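Local coordinates for early transcribed membrane protein 13 (Plasmodium falciparum, PDB 2VWA) that is of unknown function but binds phosphatidylethanolamine through its soluble domain and is probably essential for liver-stage development of the malaria parasite, at residues L33-H38 with Q58-G63; K37-L42 with Y86-V91. One frame throughout, in Å; residues are numbered along the deposited sequence.

How the contacts relate
From the N terminus the chain runs through helix 21-41, the short helix 44-50, helix 54-67 and the long helix 74-99. Both contacts start on helix 21-41 and share Lys37 and His38. Contact 1 reaches forward to helix 54-67 and closes a loop of 19 residues that holds helix 44-50. Contact 2 reaches further, to helix 74-99, across 43 residues. The two spans overlap, and that of contact 2 takes in the whole of helix 54-67. The contacts meet where Ile35 packs on Leu88 and where Gln36 OE1 probably hydrogen-bonds His87 NE2. Together they tie helix 21-41 to both later helices, and both touch the phosphatidylethanolamine.

Contact 1 of 2, residues L33-H38 with Q58-G63; sequences LSIQKH and QKFVQG. With PTY (phosphatidylethanolamine), chain G.
Helices 33-38 and 58-63 face each other through Ile35 and Phe60, whose CA atoms lie 7.2 Å apart. The two axes come within 11.0 Å, and their N-to-C directions make an angle of 130°. The helices are therefore closer to antiparallel than to parallel. Phe60 spans the gap and carries most of the contact. Ile35 CG1 sits over the centre of one face of its ring in a CH-pi contact, 3.6 Å from the centroid. Ile35 CD1 lies nearer the root of the ring, 3.7 Å from Phe60 CG. CG1 stands anti to the backbone N of Ile35 (chi1 -158°), which sends this longer branch over the ring. Ser34 OG comes at the edge of the same ring, near its plane, 3.2 Å from Phe60 CE1. The edge of Phe60 also turns toward the face of His38 in an offset edge-to-face pair, with centroids 5.7 Å apart and planes at 60°. His38 ND1 is hydrogen-bonded to Tyr56 OH, which ties down the imidazole. Gln36 points away from helix 58-63. Gln36 NE2 makes a weak hydrogen bond of 3.1 Å to phosphate O12 of the lipid and a hydrogen bond to Glu40 OE2. The arrangement is that of a helical bundle: one side of helix 21-41 packs on the ring of Phe60, and the other contributes to the lipid pocket.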
ATOM      1  N   LEU A  33      -7.829  -1.069   0.897  1.00  9.93           N
ATOM      2  CA  LEU A  33      -8.502  -1.609   2.086  1.00 11.26           C
ATOM      3  C   LEU A  33      -7.546  -2.456   2.893  1.00 11.28           C
ATOM      4  O   LEU A  33      -7.638  -2.528   4.102  1.00 12.56           O
ATOM      5  CB  LEU A  33      -9.765  -2.407   1.731  1.00 11.54           C
ATOM      6  CG  LEU A  33     -10.867  -1.524   1.113  1.00 13.41           C
ATOM      7  CD1 LEU A  33     -11.881  -2.384   0.358  1.00 14.02           C
ATOM      8  CD2 LEU A  33     -11.565  -0.634   2.169  1.00 11.11           C
ATOM      9  N   SER A  34      -6.600  -3.077   2.229  1.00 11.45           N
ATOM     10  CA  SER A  34      -5.750  -4.009   2.924  1.00 12.09           C
ATOM     11  C   SER A  34      -4.751  -3.309   3.854  1.00 12.18           C
ATOM     12  O   SER A  34      -4.489  -3.763   4.959  1.00 13.35           O
ATOM     13  CB  SER A  34      -5.094  -4.946   1.913  1.00 11.70           C
ATOM     14  OG  SER A  34      -3.945  -5.567   2.451  1.00 15.34           O
ATOM     15  N   ILE A  35      -4.211  -2.189   3.416  1.00 11.80           N
ATOM     16  CA  ILE A  35      -3.240  -1.482   4.210  1.00 11.12           C
ATOM     17  C   ILE A  35      -4.003  -0.624   5.228  1.00 11.18           C
ATOM     18  O   ILE A  35      -3.487  -0.286   6.285  1.00 10.83           O
ATOM     19  CB  ILE A  35      -2.264  -0.634   3.303  1.00 10.69           C
ATOM     20  CG1 ILE A  35      -0.963  -0.329   4.037  1.00 10.22           C
ATOM     21  CG2 ILE A  35      -2.924   0.658   2.771  1.00  9.38           C
ATOM     22  CD1 ILE A  35       0.042   0.466   3.178  1.00 11.28           C
ATOM     23  N   GLN A  36      -5.233  -0.262   4.885  1.00 11.13           N
ATOM     24  CA  GLN A  36      -6.106   0.420   5.820  1.00 10.75           C
ATOM     25  C   GLN A  36      -6.294  -0.454   7.063  1.00 11.85           C
ATOM     26  O   GLN A  36      -6.074  -0.001   8.190  1.00 11.40           O
ATOM     27  CB  GLN A  36      -7.444   0.712   5.167  1.00 10.03           C
ATOM     28  CG  GLN A  36      -8.437   1.287   6.147  1.00  9.44           C
ATOM     29  CD  GLN A  36      -9.644   1.874   5.491  1.00  9.99           C
ATOM     30  OE1 GLN A  36      -9.644   2.243   4.301  1.00  8.03           O
ATOM     31  NE2 GLN A  36     -10.694   1.990   6.272  1.00 12.57           N
ATOM     32  N   LYS A  37      -6.697  -1.711   6.859  1.00 12.73           N
ATOM     33  CA  LYS A  37      -6.798  -2.650   7.986  1.00 14.18           C
ATOM     34  C   LYS A  37      -5.506  -2.831   8.760  1.00 13.30           C
ATOM     35  O   LYS A  37      -5.545  -2.900   9.985  1.00 13.84           O
ATOM     36  CB  LYS A  37      -7.301  -4.015   7.556  1.00 14.66           C
ATOM     37  CG  LYS A  37      -8.776  -4.041   7.328  1.00 18.66           C
ATOM     38  CD  LYS A  37      -9.059  -5.061   6.238  1.00 25.71           C
ATOM     39  CE  LYS A  37     -10.539  -5.160   5.947  1.00 27.99           C
ATOM     40  NZ  LYS A  37     -10.817  -6.562   5.520  1.00 30.54           N
ATOM     41  N   HIS A  38      -4.376  -2.933   8.065  1.00 12.35           N
ATOM     42  CA  HIS A  38      -3.102  -3.011   8.767  1.00 11.48           C
ATOM     43  C   HIS A  38      -2.828  -1.737   9.570  1.00 10.88           C
ATOM     44  O   HIS A  38      -2.413  -1.801  10.715  1.00 11.10           O
ATOM     45  CB  HIS A  38      -1.952  -3.307   7.819  1.00 11.51           C
ATOM     46  CG  HIS A  38      -0.667  -3.622   8.522  1.00 12.28           C
ATOM     47  ND1 HIS A  38       0.290  -2.664   8.790  1.00 12.95           N
ATOM     48  CD2 HIS A  38      -0.187  -4.787   9.025  1.00 11.99           C
ATOM     49  CE1 HIS A  38       1.308  -3.229   9.420  1.00 12.51           C
ATOM     50  NE2 HIS A  38       1.047  -4.517   9.567  1.00 10.56           N
ATOM     51  N   GLN A  58       5.539   0.731  -0.090  1.00 21.03           N
ATOM     52  CA  GLN A  58       6.215  -0.100  -1.073  1.00 20.45           C
ATOM     53  C   GLN A  58       6.181  -1.576  -0.696  1.00 18.79           C
ATOM     54  O   GLN A  58       5.789  -2.413  -1.497  1.00 17.83           O
ATOM     55  CB  GLN A  58       7.660   0.335  -1.246  1.00 21.40           C
ATOM     56  CG  GLN A  58       7.863   1.421  -2.271  1.00 25.83           C
ATOM     57  CD  GLN A  58       9.163   1.244  -3.052  1.00 31.55           C
ATOM     58  OE1 GLN A  58      10.251   1.488  -2.523  1.00 34.92           O
ATOM     59  NE2 GLN A  58       9.055   0.817  -4.320  1.00 31.94           N
ATOM     60  N   LYS A  59       6.572  -1.887   0.536  1.00 17.81           N
ATOM     61  CA  LYS A  59       6.589  -3.279   1.000  1.00 16.77           C
ATOM     62  C   LYS A  59       5.217  -3.885   0.853  1.00 15.43           C
ATOM     63  O   LYS A  59       5.093  -5.063   0.519  1.00 15.49           O
ATOM     64  CB  LYS A  59       7.066  -3.399   2.441  1.00 17.08           C
ATOM     65  CG  LYS A  59       8.543  -3.147   2.649  1.00 18.16           C
ATOM     66  CD  LYS A  59       8.863  -3.471   4.087  1.00 23.14           C
ATOM     67  CE  LYS A  59      10.188  -2.894   4.527  1.00 25.46           C
ATOM     68  NZ  LYS A  59      11.305  -3.748   4.078  1.00 28.79           N
ATOM     69  N   PHE A  60       4.202  -3.059   1.062  1.00 14.22           N
ATOM     70  CA  PHE A  60       2.806  -3.477   0.913  1.00 13.78           C
ATOM     71  C   PHE A  60       2.377  -3.744  -0.530  1.00 12.87           C
ATOM     72  O   PHE A  60       1.682  -4.720  -0.804  1.00 12.29           O
ATOM     73  CB  PHE A  60       1.855  -2.456   1.543  1.00 13.72           C
ATOM     74  CG  PHE A  60       0.925  -3.068   2.502  1.00 14.76           C
ATOM     75  CD1 PHE A  60      -0.253  -3.657   2.060  1.00 15.93           C
ATOM     76  CD2 PHE A  60       1.251  -3.128   3.853  1.00 14.86           C
ATOM     77  CE1 PHE A  60      -1.111  -4.277   2.969  1.00 16.43           C
ATOM     78  CE2 PHE A  60       0.393  -3.752   4.757  1.00 15.24           C
ATOM     79  CZ  PHE A  60      -0.777  -4.330   4.315  1.00 13.77           C
ATOM     80  N   VAL A  61       2.794  -2.873  -1.437  1.00 11.79           N
ATOM     81  CA  VAL A  61       2.451  -3.016  -2.839  1.00 11.64           C
ATOM     82  C   VAL A  61       3.196  -4.230  -3.429  1.00 12.47           C
ATOM     83  O   VAL A  61       2.650  -4.959  -4.261  1.00 12.47           O
ATOM     84  CB  VAL A  61       2.729  -1.691  -3.651  1.00 11.02           C
ATOM     85  CG1 VAL A  61       2.601  -1.922  -5.143  1.00  8.22           C
ATOM     86  CG2 VAL A  61       1.779  -0.569  -3.206  1.00  8.87           C
ATOM     87  N   GLN A  62       4.428  -4.448  -2.973  1.00 12.82           N
ATOM     88  CA  GLN A  62       5.214  -5.576  -3.439  1.00 13.87           C
ATOM     89  C   GLN A  62       4.690  -6.924  -2.951  1.00 13.98           C
ATOM     90  O   GLN A  62       4.657  -7.880  -3.723  1.00 13.31           O
ATOM     91  CB  GLN A  62       6.707  -5.384  -3.148  1.00 13.59           C
ATOM     92  CG  GLN A  62       7.312  -4.371  -4.124  1.00 14.88           C
ATOM     93  CD  GLN A  62       8.823  -4.230  -4.081  1.00 15.37           C
ATOM     94  OE1 GLN A  62       9.379  -3.383  -4.795  1.00 15.81           O
ATOM     95  NE2 GLN A  62       9.499  -5.051  -3.258  1.00 15.98           N
ATOM     96  N   GLY A  63       4.260  -6.971  -1.688  1.00 14.42           N
ATOM     97  CA  GLY A  63       3.757  -8.191  -1.075  1.00 14.89           C
ATOM     98  C   GLY A  63       2.461  -8.562  -1.739  1.00 15.96           C
ATOM     99  O   GLY A  63       2.211  -9.722  -2.104  1.00 16.78           O
TER
HETATM  100  C1  PTY G1230     -14.570   3.228   6.303  0.50 54.27           C
HETATM  101  C2  PTY G1230     -14.048   2.668  12.470  0.50 54.13           C
HETATM  102  C3  PTY G1230     -12.716   2.205  11.885  0.50 54.62           C
HETATM  103  O4  PTY G1230     -14.539   3.516   4.906  0.50 54.98           O
HETATM  104  C5  PTY G1230     -13.603   3.926   8.485  0.50 54.18           C
HETATM  105  C6  PTY G1230     -13.362   3.868   6.978  0.50 53.78           C
HETATM  106  O7  PTY G1230     -13.154   5.184   6.452  0.50 52.71           O
HETATM  107  C8  PTY G1230     -11.750   5.546   6.231  0.50 51.87           C
HETATM  108  O10 PTY G1230     -10.918   5.307   7.092  0.50 51.14           O
HETATM  109  C11 PTY G1230     -11.317   6.230   4.949  0.50 51.01           C
HETATM  110  C12 PTY G1230     -12.104   7.527   4.762  0.50 50.74           C
HETATM  111  C13 PTY G1230     -11.440   8.500   3.790  0.50 50.29           C
HETATM  112  C14 PTY G1230     -11.624   8.090   2.332  0.50 50.41           C
HETATM  113  C15 PTY G1230     -12.710   8.906   1.634  0.50 50.21           C
HETATM  114  C16 PTY G1230     -13.197   8.216   0.361  0.50 49.53           C
HETATM  115  C17 PTY G1230     -12.323   8.610  -0.828  0.50 49.58           C
HETATM  116  C18 PTY G1230     -12.737   7.901  -2.112  0.50 49.51           C
HETATM  117  C19 PTY G1230     -12.176   8.628  -3.329  0.50 49.48           C
HETATM  118  C20 PTY G1230     -11.078   7.812  -4.008  0.50 49.47           C
HETATM  119  C21 PTY G1230      -9.697   8.436  -3.832  0.50 48.93           C
HETATM  120  C22 PTY G1230      -9.443   9.544  -4.853  0.50 49.25           C
HETATM  121  C23 PTY G1230      -8.438   9.132  -5.925  0.50 48.93           C
HETATM  122  C24 PTY G1230      -7.040   9.684  -5.644  0.50 48.20           C
HETATM  123  C25 PTY G1230      -6.007   8.815  -6.353  0.50 47.89           C
HETATM  124  C26 PTY G1230      -4.578   9.071  -5.883  0.50 47.19           C
HETATM  125  C27 PTY G1230      -3.621   8.436  -6.881  0.50 47.16           C
HETATM  126  C28 PTY G1230      -2.257   9.109  -6.929  0.50 47.63           C
HETATM  127  C29 PTY G1230      -1.293   8.232  -7.704  0.50 47.22           C
HETATM  128  C30 PTY G1230     -15.624   4.247   4.264  0.50 55.26           C
HETATM  129  C31 PTY G1230     -15.767   5.743   4.454  0.50 55.66           C
HETATM  130  O30 PTY G1230     -16.413   3.629   3.569  0.50 54.83           O
HETATM  131  C32 PTY G1230     -15.425   6.491   3.169  0.50 55.98           C
HETATM  132  C33 PTY G1230     -15.976   7.915   3.210  0.50 56.76           C
HETATM  133  C34 PTY G1230     -16.696   8.281   1.912  0.50 57.11           C
HETATM  134  C35 PTY G1230     -16.876   9.796   1.802  0.50 57.66           C
HETATM  135  C36 PTY G1230     -18.300  10.147   1.373  0.50 58.29           C
HETATM  136  C37 PTY G1230     -18.336  10.683  -0.053  0.50 58.60           C
HETATM  137  C38 PTY G1230     -19.643  10.308  -0.746  0.50 59.34           C
HETATM  138  C39 PTY G1230     -19.418   9.297  -1.870  0.50 59.81           C
HETATM  139  C40 PTY G1230     -19.791   9.880  -3.234  0.50 60.07           C
HETATM  140  C41 PTY G1230     -19.091   9.139  -4.371  0.50 60.01           C
HETATM  141  C42 PTY G1230     -18.099  10.042  -5.104  0.50 60.05           C
HETATM  142  C43 PTY G1230     -17.946   9.626  -6.565  0.50 60.21           C
HETATM  143  C44 PTY G1230     -16.485   9.546  -6.966  0.50 59.94           C
HETATM  144  P1  PTY G1230     -13.187   1.432   9.365  0.50 55.81           P
HETATM  145  O11 PTY G1230     -12.931   1.152  10.939  0.50 55.03           O
HETATM  146  O12 PTY G1230     -12.229   0.567   8.577  0.50 54.74           O
HETATM  147  O13 PTY G1230     -14.672   1.303   9.102  0.50 55.55           O
HETATM  148  O14 PTY G1230     -12.760   2.983   9.155  0.50 54.95           O
HETATM  149  N1  PTY G1230     -14.128   2.266  13.861  0.50 53.40           N

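Contact 2 of 2, residues K37-L42 with Y86-V91. With PTY (phosphatidylethanolamine), chain G.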
ATOM      1  N   LYS A  37      -6.697  -1.711   6.859  1.00 12.73           N
ATOM      2  CA  LYS A  37      -6.798  -2.650   7.986  1.00 14.18           C
ATOM      3  C   LYS A  37      -5.506  -2.831   8.760  1.00 13.30           C
ATOM      4  O   LYS A  37      -5.545  -2.900   9.985  1.00 13.84           O
ATOM      5  CB  LYS A  37      -7.301  -4.015   7.556  1.00 14.66           C
ATOM      6  CG  LYS A  37      -8.776  -4.041   7.328  1.00 18.66           C
ATOM      7  CD  LYS A  37      -9.059  -5.061   6.238  1.00 25.71           C
ATOM      8  CE  LYS A  37     -10.539  -5.160   5.947  1.00 27.99           C
ATOM      9  NZ  LYS A  37     -10.817  -6.562   5.520  1.00 30.54           N
ATOM     10  N   HIS A  38      -4.376  -2.933   8.065  1.00 12.35           N
ATOM     11  CA  HIS A  38      -3.102  -3.011   8.767  1.00 11.48           C
ATOM     12  C   HIS A  38      -2.828  -1.737   9.570  1.00 10.88           C
ATOM     13  O   HIS A  38      -2.413  -1.801  10.715  1.00 11.10           O
ATOM     14  CB  HIS A  38      -1.952  -3.307   7.819  1.00 11.51           C
ATOM     15  CG  HIS A  38      -0.667  -3.622   8.522  1.00 12.28           C
ATOM     16  ND1 HIS A  38       0.290  -2.664   8.790  1.00 12.95           N
ATOM     17  CD2 HIS A  38      -0.187  -4.787   9.025  1.00 11.99           C
ATOM     18  CE1 HIS A  38       1.308  -3.229   9.420  1.00 12.51           C
ATOM     19  NE2 HIS A  38       1.047  -4.517   9.567  1.00 10.56           N
ATOM     20  N   PHE A  39      -3.094  -0.579   8.978  1.00  9.69           N
ATOM     21  CA  PHE A  39      -2.800   0.694   9.630  1.00  8.58           C
ATOM     22  C   PHE A  39      -3.686   0.972  10.834  1.00  9.10           C
ATOM     23  O   PHE A  39      -3.268   1.631  11.775  1.00  8.38           O
ATOM     24  CB  PHE A  39      -2.940   1.808   8.619  1.00  6.99           C
ATOM     25  CG  PHE A  39      -2.595   3.174   9.136  1.00  5.42           C
ATOM     26  CD1 PHE A  39      -1.266   3.598   9.175  1.00  3.46           C
ATOM     27  CD2 PHE A  39      -3.607   4.062   9.518  1.00  2.00           C
ATOM     28  CE1 PHE A  39      -0.945   4.882   9.591  1.00  4.52           C
ATOM     29  CE2 PHE A  39      -3.308   5.345   9.949  1.00  2.00           C
ATOM     30  CZ  PHE A  39      -1.984   5.769   9.986  1.00  3.51           C
ATOM     31  N   GLU A  40      -4.903   0.448  10.804  1.00 10.34           N
ATOM     32  CA  GLU A  40      -5.867   0.734  11.830  1.00 12.28           C
ATOM     33  C   GLU A  40      -5.573  -0.130  13.036  1.00 12.44           C
ATOM     34  O   GLU A  40      -6.039   0.162  14.107  1.00 12.34           O
ATOM     35  CB  GLU A  40      -7.283   0.529  11.301  1.00 11.58           C
ATOM     36  CG  GLU A  40      -7.806   1.759  10.534  1.00 14.70           C
ATOM     37  CD  GLU A  40      -9.191   1.562   9.862  1.00 16.91           C
ATOM     38  OE1 GLU A  40      -9.701   0.401   9.802  1.00 24.05           O
ATOM     39  OE2 GLU A  40      -9.765   2.574   9.377  1.00 20.73           O
ATOM     40  N   HIS A  41      -4.745  -1.153  12.866  1.00 13.31           N
ATOM     41  CA  HIS A  41      -4.456  -2.088  13.941  1.00 15.12           C
ATOM     42  C   HIS A  41      -3.163  -1.712  14.632  1.00 15.06           C
ATOM     43  O   HIS A  41      -2.850  -2.191  15.719  1.00 15.14           O
ATOM     44  CB  HIS A  41      -4.420  -3.520  13.389  1.00 15.64           C
ATOM     45  CG  HIS A  41      -3.970  -4.554  14.376  1.00 19.21           C
ATOM     46  ND1 HIS A  41      -4.692  -4.871  15.513  1.00 22.47           N
ATOM     47  CD2 HIS A  41      -2.885  -5.371  14.377  1.00 20.31           C
ATOM     48  CE1 HIS A  41      -4.061  -5.824  16.180  1.00 20.78           C
ATOM     49  NE2 HIS A  41      -2.965  -6.145  15.511  1.00 21.22           N
ATOM     50  N   LEU A  42      -2.418  -0.843  13.969  1.00 15.38           N
ATOM     51  CA  LEU A  42      -1.210  -0.241  14.501  1.00 15.18           C
ATOM     52  C   LEU A  42      -1.517   0.560  15.756  1.00 15.72           C
ATOM     53  O   LEU A  42      -2.575   1.198  15.848  1.00 15.40           O
ATOM     54  CB  LEU A  42      -0.657   0.738  13.461  1.00 14.81           C
ATOM     55  CG  LEU A  42       0.597   0.468  12.644  1.00 15.27           C
ATOM     56  CD1 LEU A  42       0.922  -1.028  12.434  1.00 13.32           C
ATOM     57  CD2 LEU A  42       0.557   1.260  11.333  1.00 13.83           C
ATOM     58  N   TYR A  86      -1.901   8.723  -0.298  1.00  9.54           N
ATOM     59  CA  TYR A  86      -2.996   9.622  -0.236  1.00  9.87           C
ATOM     60  C   TYR A  86      -4.116   8.994   0.627  1.00  9.10           C
ATOM     61  O   TYR A  86      -4.705   9.672   1.498  1.00  8.61           O
ATOM     62  CB  TYR A  86      -3.485   9.981  -1.659  1.00 12.53           C
ATOM     63  CG  TYR A  86      -4.508  11.116  -1.723  1.00 16.70           C
ATOM     64  CD1 TYR A  86      -5.733  10.953  -2.382  1.00 20.77           C
ATOM     65  CD2 TYR A  86      -4.257  12.349  -1.096  1.00 20.51           C
ATOM     66  CE1 TYR A  86      -6.683  12.006  -2.444  1.00 21.01           C
ATOM     67  CE2 TYR A  86      -5.179  13.408  -1.145  1.00 21.24           C
ATOM     68  CZ  TYR A  86      -6.393  13.230  -1.810  1.00 21.77           C
ATOM     69  OH  TYR A  86      -7.300  14.284  -1.824  1.00 21.21           O
ATOM     70  N   HIS A  87      -4.384   7.711   0.395  1.00  6.21           N
ATOM     71  CA  HIS A  87      -5.403   7.016   1.104  1.00  5.26           C
ATOM     72  C   HIS A  87      -5.078   6.984   2.607  1.00  5.12           C
ATOM     73  O   HIS A  87      -5.918   7.347   3.428  1.00  4.63           O
ATOM     74  CB  HIS A  87      -5.557   5.598   0.539  1.00  5.44           C
ATOM     75  CG  HIS A  87      -6.641   4.800   1.194  1.00  4.08           C
ATOM     76  ND1 HIS A  87      -7.981   5.051   0.984  1.00  3.23           N
ATOM     77  CD2 HIS A  87      -6.584   3.751   2.051  1.00  4.01           C
ATOM     78  CE1 HIS A  87      -8.704   4.190   1.675  1.00  3.11           C
ATOM     79  NE2 HIS A  87      -7.882   3.387   2.331  1.00  5.84           N
ATOM     80  N   LEU A  88      -3.860   6.588   2.970  1.00  4.18           N
ATOM     81  CA  LEU A  88      -3.507   6.535   4.398  1.00  4.51           C
ATOM     82  C   LEU A  88      -3.682   7.860   5.130  1.00  4.67           C
ATOM     83  O   LEU A  88      -4.068   7.872   6.299  1.00  5.61           O
ATOM     84  CB  LEU A  88      -2.089   5.998   4.621  1.00  3.80           C
ATOM     85  CG  LEU A  88      -1.936   4.565   5.129  1.00  5.10           C
ATOM     86  CD1 LEU A  88      -3.211   3.698   5.078  1.00  5.46           C
ATOM     87  CD2 LEU A  88      -0.813   3.902   4.423  1.00  5.50           C
ATOM     88  N   GLN A  89      -3.421   8.966   4.440  1.00  3.97           N
ATOM     89  CA  GLN A  89      -3.546  10.278   5.035  1.00  4.08           C
ATOM     90  C   GLN A  89      -4.954  10.537   5.452  1.00  4.13           C
ATOM     91  O   GLN A  89      -5.211  11.088   6.527  1.00  3.88           O
ATOM     92  CB  GLN A  89      -3.064  11.349   4.062  1.00  4.12           C
ATOM     93  CG  GLN A  89      -1.542  11.422   4.019  1.00  5.49           C
ATOM     94  CD  GLN A  89      -1.032  12.305   2.913  1.00  7.50           C
ATOM     95  OE1 GLN A  89      -1.811  12.851   2.137  1.00  4.53           O
ATOM     96  NE2 GLN A  89       0.302  12.467   2.841  1.00  9.12           N
ATOM     97  N   LYS A  90      -5.868  10.093   4.606  1.00  4.90           N
ATOM     98  CA  LYS A  90      -7.292  10.193   4.882  1.00  6.31           C
ATOM     99  C   LYS A  90      -7.798   9.215   5.974  1.00  6.30           C
ATOM    100  O   LYS A  90      -8.656   9.553   6.797  1.00  5.80           O
ATOM    101  CB  LYS A  90      -8.056   9.970   3.595  1.00  6.51           C
ATOM    102  CG  LYS A  90      -7.826  11.028   2.549  1.00  8.92           C
ATOM    103  CD  LYS A  90      -9.050  11.047   1.673  1.00 15.74           C
ATOM    104  CE  LYS A  90      -8.744  11.365   0.255  1.00 21.56           C
ATOM    105  NZ  LYS A  90      -8.180  10.172  -0.430  1.00 24.36           N
ATOM    106  N   VAL A  91      -7.264   8.002   5.973  1.00  6.47           N
ATOM    107  CA  VAL A  91      -7.575   7.079   7.041  1.00  6.81           C
ATOM    108  C   VAL A  91      -7.134   7.713   8.378  1.00  7.93           C
ATOM    109  O   VAL A  91      -7.901   7.758   9.328  1.00  8.34           O
ATOM    110  CB  VAL A  91      -6.918   5.685   6.795  1.00  6.93           C
ATOM    111  CG1 VAL A  91      -7.042   4.790   8.039  1.00  4.09           C
ATOM    112  CG2 VAL A  91      -7.521   4.997   5.534  1.00  2.72           C
TER
HETATM  113  C1  PTY G1230     -14.570   3.228   6.303  0.50 54.27           C
HETATM  114  C2  PTY G1230     -14.048   2.668  12.470  0.50 54.13           C
HETATM  115  C3  PTY G1230     -12.716   2.205  11.885  0.50 54.62           C
HETATM  116  O4  PTY G1230     -14.539   3.516   4.906  0.50 54.98           O
HETATM  117  C5  PTY G1230     -13.603   3.926   8.485  0.50 54.18           C
HETATM  118  C6  PTY G1230     -13.362   3.868   6.978  0.50 53.78           C
HETATM  119  O7  PTY G1230     -13.154   5.184   6.452  0.50 52.71           O
HETATM  120  C8  PTY G1230     -11.750   5.546   6.231  0.50 51.87           C
HETATM  121  O10 PTY G1230     -10.918   5.307   7.092  0.50 51.14           O
HETATM  122  C11 PTY G1230     -11.317   6.230   4.949  0.50 51.01           C
HETATM  123  C12 PTY G1230     -12.104   7.527   4.762  0.50 50.74           C
HETATM  124  C13 PTY G1230     -11.440   8.500   3.790  0.50 50.29           C
HETATM  125  C14 PTY G1230     -11.624   8.090   2.332  0.50 50.41           C
HETATM  126  C15 PTY G1230     -12.710   8.906   1.634  0.50 50.21           C
HETATM  127  C16 PTY G1230     -13.197   8.216   0.361  0.50 49.53           C
HETATM  128  C17 PTY G1230     -12.323   8.610  -0.828  0.50 49.58           C
HETATM  129  C18 PTY G1230     -12.737   7.901  -2.112  0.50 49.51           C
HETATM  130  C19 PTY G1230     -12.176   8.628  -3.329  0.50 49.48           C
HETATM  131  C20 PTY G1230     -11.078   7.812  -4.008  0.50 49.47           C
HETATM  132  C21 PTY G1230      -9.697   8.436  -3.832  0.50 48.93           C
HETATM  133  C22 PTY G1230      -9.443   9.544  -4.853  0.50 49.25           C
HETATM  134  C23 PTY G1230      -8.438   9.132  -5.925  0.50 48.93           C
HETATM  135  C24 PTY G1230      -7.040   9.684  -5.644  0.50 48.20           C
HETATM  136  C25 PTY G1230      -6.007   8.815  -6.353  0.50 47.89           C
HETATM  137  C26 PTY G1230      -4.578   9.071  -5.883  0.50 47.19           C
HETATM  138  C27 PTY G1230      -3.621   8.436  -6.881  0.50 47.16           C
HETATM  139  C28 PTY G1230      -2.257   9.109  -6.929  0.50 47.63           C
HETATM  140  C29 PTY G1230      -1.293   8.232  -7.704  0.50 47.22           C
HETATM  141  C30 PTY G1230     -15.624   4.247   4.264  0.50 55.26           C
HETATM  142  C31 PTY G1230     -15.767   5.743   4.454  0.50 55.66           C
HETATM  143  O30 PTY G1230     -16.413   3.629   3.569  0.50 54.83           O
HETATM  144  C32 PTY G1230     -15.425   6.491   3.169  0.50 55.98           C
HETATM  145  C33 PTY G1230     -15.976   7.915   3.210  0.50 56.76           C
HETATM  146  C34 PTY G1230     -16.696   8.281   1.912  0.50 57.11           C
HETATM  147  C35 PTY G1230     -16.876   9.796   1.802  0.50 57.66           C
HETATM  148  C36 PTY G1230     -18.300  10.147   1.373  0.50 58.29           C
HETATM  149  C37 PTY G1230     -18.336  10.683  -0.053  0.50 58.60           C
HETATM  150  C38 PTY G1230     -19.643  10.308  -0.746  0.50 59.34           C
HETATM  151  C39 PTY G1230     -19.418   9.297  -1.870  0.50 59.81           C
HETATM  152  C40 PTY G1230     -19.791   9.880  -3.234  0.50 60.07           C
HETATM  153  C41 PTY G1230     -19.091   9.139  -4.371  0.50 60.01           C
HETATM  154  C42 PTY G1230     -18.099  10.042  -5.104  0.50 60.05           C
HETATM  155  C43 PTY G1230     -17.946   9.626  -6.565  0.50 60.21           C
HETATM  156  C44 PTY G1230     -16.485   9.546  -6.966  0.50 59.94           C
HETATM  157  P1  PTY G1230     -13.187   1.432   9.365  0.50 55.81           P
HETATM  158  O11 PTY G1230     -12.931   1.152  10.939  0.50 55.03           O
HETATM  159  O12 PTY G1230     -12.229   0.567   8.577  0.50 54.74           O
HETATM  160  O13 PTY G1230     -14.672   1.303   9.102  0.50 55.55           O
HETATM  161  O14 PTY G1230     -12.760   2.983   9.155  0.50 54.95           O
HETATM  162  N1  PTY G1230     -14.128   2.266  13.861  0.50 53.40           N
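The phosphatidylethanolamine pocket borders this contact, with Glu40, Tyr86, Lys90 and Val91 among its residues. Across the segments, Val91 CG1 meets Glu40 and Phe39 together. Val91 CG1 is 3.8 Å from Phe39 CD2 and equally far from Glu40 OE2. Phe39 CG lies anti to the backbone N (chi1 -177°), and the ring reaches toward helix 86-91. Leu88 CG stands over one ring face, offset toward the rim, while Leu88 CD1 touches Phe39 CB at 4.0 Å. The axes of helix segments 37-41 and 86-91 run at 40° to each other and approach to 10.8 Å. This is packing between helices 21-41 and 74-99 of an all-helical domain, and Tyr56 of helix 54-67 touches both Phe39 and Leu88. Beside this apolar layer, Glu40 extends toward the lipid phosphate. Glu40 OE1 lies 2.8 Å from O12 of the lipid. So close to a phosphate, the carboxylate may take up a proton more readily. The other branch of Val91, CG2, faces the ester carbonyl O10 at 3.8 Å. Further along the acyl chain, Lys90 CB is 3.7 Å from C13 and Tyr86 CD1 is 3.7 Å from C24.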